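Local coordinates for protein multiheme cytochrome cf (Carboxydothermus ferrireducens DSM 11255, PDB 6QVM) that is an S-layer undecaheme cytochrome that probably passes electrons to insoluble extracellular Fe(III), at residues A[273-278]-A[294-299]. Residues are numbered along the deposited sequence; the frame is centred on the assembly and turned at random.
With HEC (heme c), chain J.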
loop_
_atom_site.group_PDB
_atom_site.type_symbol
_atom_site.label_atom_id
_atom_site.label_comp_id
_atom_site.label_asym_id
_atom_site.label_seq_id
_atom_site.Cartn_x
_atom_site.Cartn_y
_atom_site.Cartn_z
ATOM N N VAL A 273 -7.512 12.530 -17.404
ATOM C CA VAL A 273 -6.391 13.391 -17.049
ATOM C C VAL A 273 -5.387 12.559 -16.266
ATOM O O VAL A 273 -5.747 11.909 -15.278
ATOM C CB VAL A 273 -6.847 14.607 -16.226
ATOM C CG1 VAL A 273 -5.654 15.500 -15.891
ATOM C CG2 VAL A 273 -7.922 15.381 -16.970
ATOM N N ILE A 274 -4.139 12.562 -16.716
ATOM C CA ILE A 274 -3.065 11.875 -16.012
ATOM C C ILE A 274 -2.493 12.845 -14.985
ATOM O O ILE A 274 -1.988 13.915 -15.339
ATOM C CB ILE A 274 -1.987 11.375 -16.984
ATOM C CG1 ILE A 274 -2.633 10.561 -18.110
ATOM C CG2 ILE A 274 -0.962 10.530 -16.252
ATOM C CD1 ILE A 274 -3.605 9.490 -17.622
ATOM N N ASN A 275 -2.580 12.471 -13.711
ATOM C CA ASN A 275 -2.443 13.404 -12.595
ATOM C C ASN A 275 -1.184 13.078 -11.798
ATOM O O ASN A 275 -1.145 12.079 -11.073
ATOM C CB ASN A 275 -3.694 13.347 -11.719
ATOM C CG ASN A 275 -3.660 14.339 -10.574
ATOM O OD1 ASN A 275 -2.978 15.362 -10.636
ATOM N ND2 ASN A 275 -4.392 14.030 -9.509
ATOM N N SER A 276 -0.165 13.938 -11.913
ATOM C CA SER A 276 1.109 13.768 -11.223
ATOM C C SER A 276 1.340 14.962 -10.298
ATOM O O SER A 276 0.604 15.952 -10.386
ATOM C CB SER A 276 2.245 13.630 -12.242
ATOM O OG SER A 276 2.644 14.895 -12.741
ATOM N N PRO A 277 2.336 14.918 -9.401
ATOM C CA PRO A 277 2.508 16.037 -8.454
ATOM C C PRO A 277 2.745 17.395 -9.102
ATOM O O PRO A 277 2.382 18.418 -8.508
ATOM C CB PRO A 277 3.715 15.597 -7.614
ATOM C CG PRO A 277 3.669 14.108 -7.658
ATOM C CD PRO A 277 3.164 13.753 -9.031
ATOM N N THR A 278 3.327 17.446 -10.304
ATOM C CA THR A 278 3.663 18.727 -10.915
ATOM C C THR A 278 2.921 19.015 -12.213
ATOM O O THR A 278 2.885 20.176 -12.631
ATOM C CB THR A 278 5.172 18.821 -11.184
ATOM O OG1 THR A 278 5.569 17.704 -11.985
ATOM C CG2 THR A 278 5.961 18.830 -9.884
ATOM N N PHE A 294 -0.949 20.729 -18.533
ATOM C CA PHE A 294 -1.193 21.787 -17.562
ATOM C C PHE A 294 -0.082 21.756 -16.523
ATOM O O PHE A 294 0.099 20.748 -15.832
ATOM C CB PHE A 294 -2.558 21.640 -16.894
ATOM C CG PHE A 294 -2.984 22.858 -16.123
ATOM C CD1 PHE A 294 -2.702 22.976 -14.775
ATOM C CD2 PHE A 294 -3.660 23.887 -16.754
ATOM C CE1 PHE A 294 -3.088 24.099 -14.065
ATOM C CE2 PHE A 294 -4.044 25.017 -16.053
ATOM C CZ PHE A 294 -3.758 25.123 -14.706
ATOM N N ASP A 295 0.658 22.855 -16.419
ATOM C CA ASP A 295 1.726 22.988 -15.434
ATOM C C ASP A 295 1.139 23.551 -14.142
ATOM O O ASP A 295 0.634 24.676 -14.130
ATOM C CB ASP A 295 2.835 23.887 -15.979
ATOM C CG ASP A 295 4.045 23.947 -15.068
ATOM O OD1 ASP A 295 3.956 24.583 -13.994
ATOM O OD2 ASP A 295 5.088 23.356 -15.423
ATOM N N LYS A 296 1.219 22.778 -13.054
ATOM C CA LYS A 296 0.566 23.185 -11.814
ATOM C C LYS A 296 1.260 24.371 -11.157
ATOM O O LYS A 296 0.595 25.181 -10.502
ATOM C CB LYS A 296 0.499 22.003 -10.843
ATOM C CG LYS A 296 -0.416 20.877 -11.305
ATOM C CD LYS A 296 -0.475 19.731 -10.311
ATOM C CE LYS A 296 -1.555 18.741 -10.708
ATOM N NZ LYS A 296 -1.595 17.552 -9.816
ATOM N N ALA A 297 2.579 24.498 -11.319
ATOM C CA ALA A 297 3.301 25.549 -10.612
ATOM C C ALA A 297 3.007 26.917 -11.210
ATOM O O ALA A 297 2.721 27.867 -10.474
ATOM C CB ALA A 297 4.798 25.257 -10.615
ATOM N N GLU A 298 3.077 27.050 -12.536
ATOM C CA GLU A 298 2.834 28.340 -13.172
ATOM C C GLU A 298 1.418 28.481 -13.705
ATOM O O GLU A 298 1.147 29.432 -14.444
ATOM C CB GLU A 298 3.849 28.606 -14.289
ATOM C CG GLU A 298 3.703 27.757 -15.534
ATOM C CD GLU A 298 4.904 27.893 -16.444
ATOM O OE1 GLU A 298 4.722 28.018 -17.673
ATOM O OE2 GLU A 298 6.037 27.885 -15.923
ATOM N N ASN A 299 0.514 27.562 -13.349
ATOM C CA ASN A 299 -0.922 27.730 -13.569
ATOM C C ASN A 299 -1.281 27.833 -15.052
ATOM O O ASN A 299 -2.227 28.540 -15.417
ATOM C CB ASN A 299 -1.443 28.965 -12.819
ATOM C CG ASN A 299 -2.770 28.725 -12.144
ATOM O OD1 ASN A 299 -3.180 27.582 -11.954
ATOM N ND2 ASN A 299 -3.445 29.805 -11.761
HETATM FE FE HEC J . 4.152 3.239 -7.148
HETATM C CHA HEC J . 4.075 6.618 -7.544
HETATM C CHB HEC J . 6.236 3.615 -4.421
HETATM C CHC HEC J . 3.788 -0.100 -6.400
HETATM C CHD HEC J . 2.556 2.742 -10.173
HETATM N NA HEC J . 4.989 4.810 -6.155
HETATM C C1A HEC J . 4.866 6.134 -6.524
HETATM C C2A HEC J . 5.712 6.928 -5.656
HETATM C C3A HEC J . 6.312 6.099 -4.796
HETATM C C4A HEC J . 5.874 4.754 -5.099
HETATM C CMA HEC J . 7.308 6.510 -3.695
HETATM C CAA HEC J . 5.884 8.460 -5.729
HETATM C CBA HEC J . 4.908 9.120 -4.760
HETATM C CGA HEC J . 5.186 10.600 -4.734
HETATM O O1A HEC J . 5.483 11.190 -5.810
HETATM O O2A HEC J . 5.102 11.191 -3.626
HETATM N NB HEC J . 4.884 1.990 -5.691
HETATM C C1B HEC J . 5.685 2.366 -4.627
HETATM C C2B HEC J . 5.857 1.219 -3.765
HETATM C C3B HEC J . 5.190 0.183 -4.313
HETATM C C4B HEC J . 4.559 0.655 -5.536
HETATM C CMB HEC J . 6.718 1.243 -2.481
HETATM C CAB HEC J . 5.087 -1.262 -3.761
HETATM C CBB HEC J . 4.475 -1.318 -2.338
HETATM N NC HEC J . 3.379 1.619 -8.141
HETATM C C1C HEC J . 3.253 0.345 -7.602
HETATM C C2C HEC J . 2.483 -0.469 -8.531
HETATM C C3C HEC J . 2.080 0.328 -9.550
HETATM C C4C HEC J . 2.677 1.645 -9.337
HETATM C CMC HEC J . 2.064 -1.938 -8.276
HETATM C CAC HEC J . 1.241 -0.061 -10.807
HETATM C CBC HEC J . -0.159 -0.635 -10.475
HETATM N ND HEC J . 3.431 4.482 -8.627
HETATM C C1D HEC J . 2.802 4.052 -9.799
HETATM C C2D HEC J . 2.458 5.215 -10.581
HETATM C C3D HEC J . 2.933 6.417 -9.757
HETATM C C4D HEC J . 3.522 5.870 -8.561
HETATM C CMD HEC J . 1.760 5.254 -11.953
HETATM C CAD HEC J . 2.789 7.905 -10.112
HETATM C CBD HEC J . 1.536 8.375 -9.364
HETATM C CGD HEC J . 1.146 9.783 -9.734
HETATM O O1D HEC J . 2.040 10.544 -10.190
HETATM O O2D HEC J . -0.052 10.141 -9.563
HETATM O O HOH W 1 0.053 18.825 -7.129
HETATM O O HOH W 2 4.274 22.447 -12.155
#
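Asn275 turns its amide oxygen to Lys296, and OD1 accepts from Lys296 NZ at 2.7 Å. The bond lies in the carbonyl plane with a C=O...N angle of 159°. Asn275 gets there because its CG is anti to the backbone N (chi1 -177°), which swings the amide across the lysine chain at about a right angle; the other end, ND2, is held by the backbone oxygen of Asn245. One residue on, the carbonyl O of Ser276 takes a second bond from Lys296 NZ, 2.8 Å long, with the donor tilted 23° from the carbonyl plane. The hydroxyl of Ser276 looks elsewhere, to the backbone oxygen of Glu279. Strands 270-275 and 292-295 are not neighbours in the antiparallel sheet: strand 279-284 runs between them, so Lys296 spans from the turn after 292-295 to the turn after 270-275, its side chain also touching Leu280 of that middle strand. Full extension beyond CG is what gives it the length. With an alanine here in place of Lys296, Asn275 OD1 and the Ser276 carbonyl would probably lose their shared ammonium, the asparagine amide then held from its ND2 end. Pro277 sets its carbonyl O 3.6 Å from Lys296 CD, while water 1 donates to that oxygen and accepts a weak bond from NZ. The other side of this turn meets a heme c, with Pro277 CD 3.6 Å from propionate oxygen O1D. At Thr278 the backbone takes over: its O accepts from Lys296 N at 3.1 Å and from water 2, which in turn accepts from Ala297 N. One residue before Lys296, Asp295 OD1 closes an Asx motif by accepting from Glu298 N at 3.0 Å, on the anti side of the carboxylate.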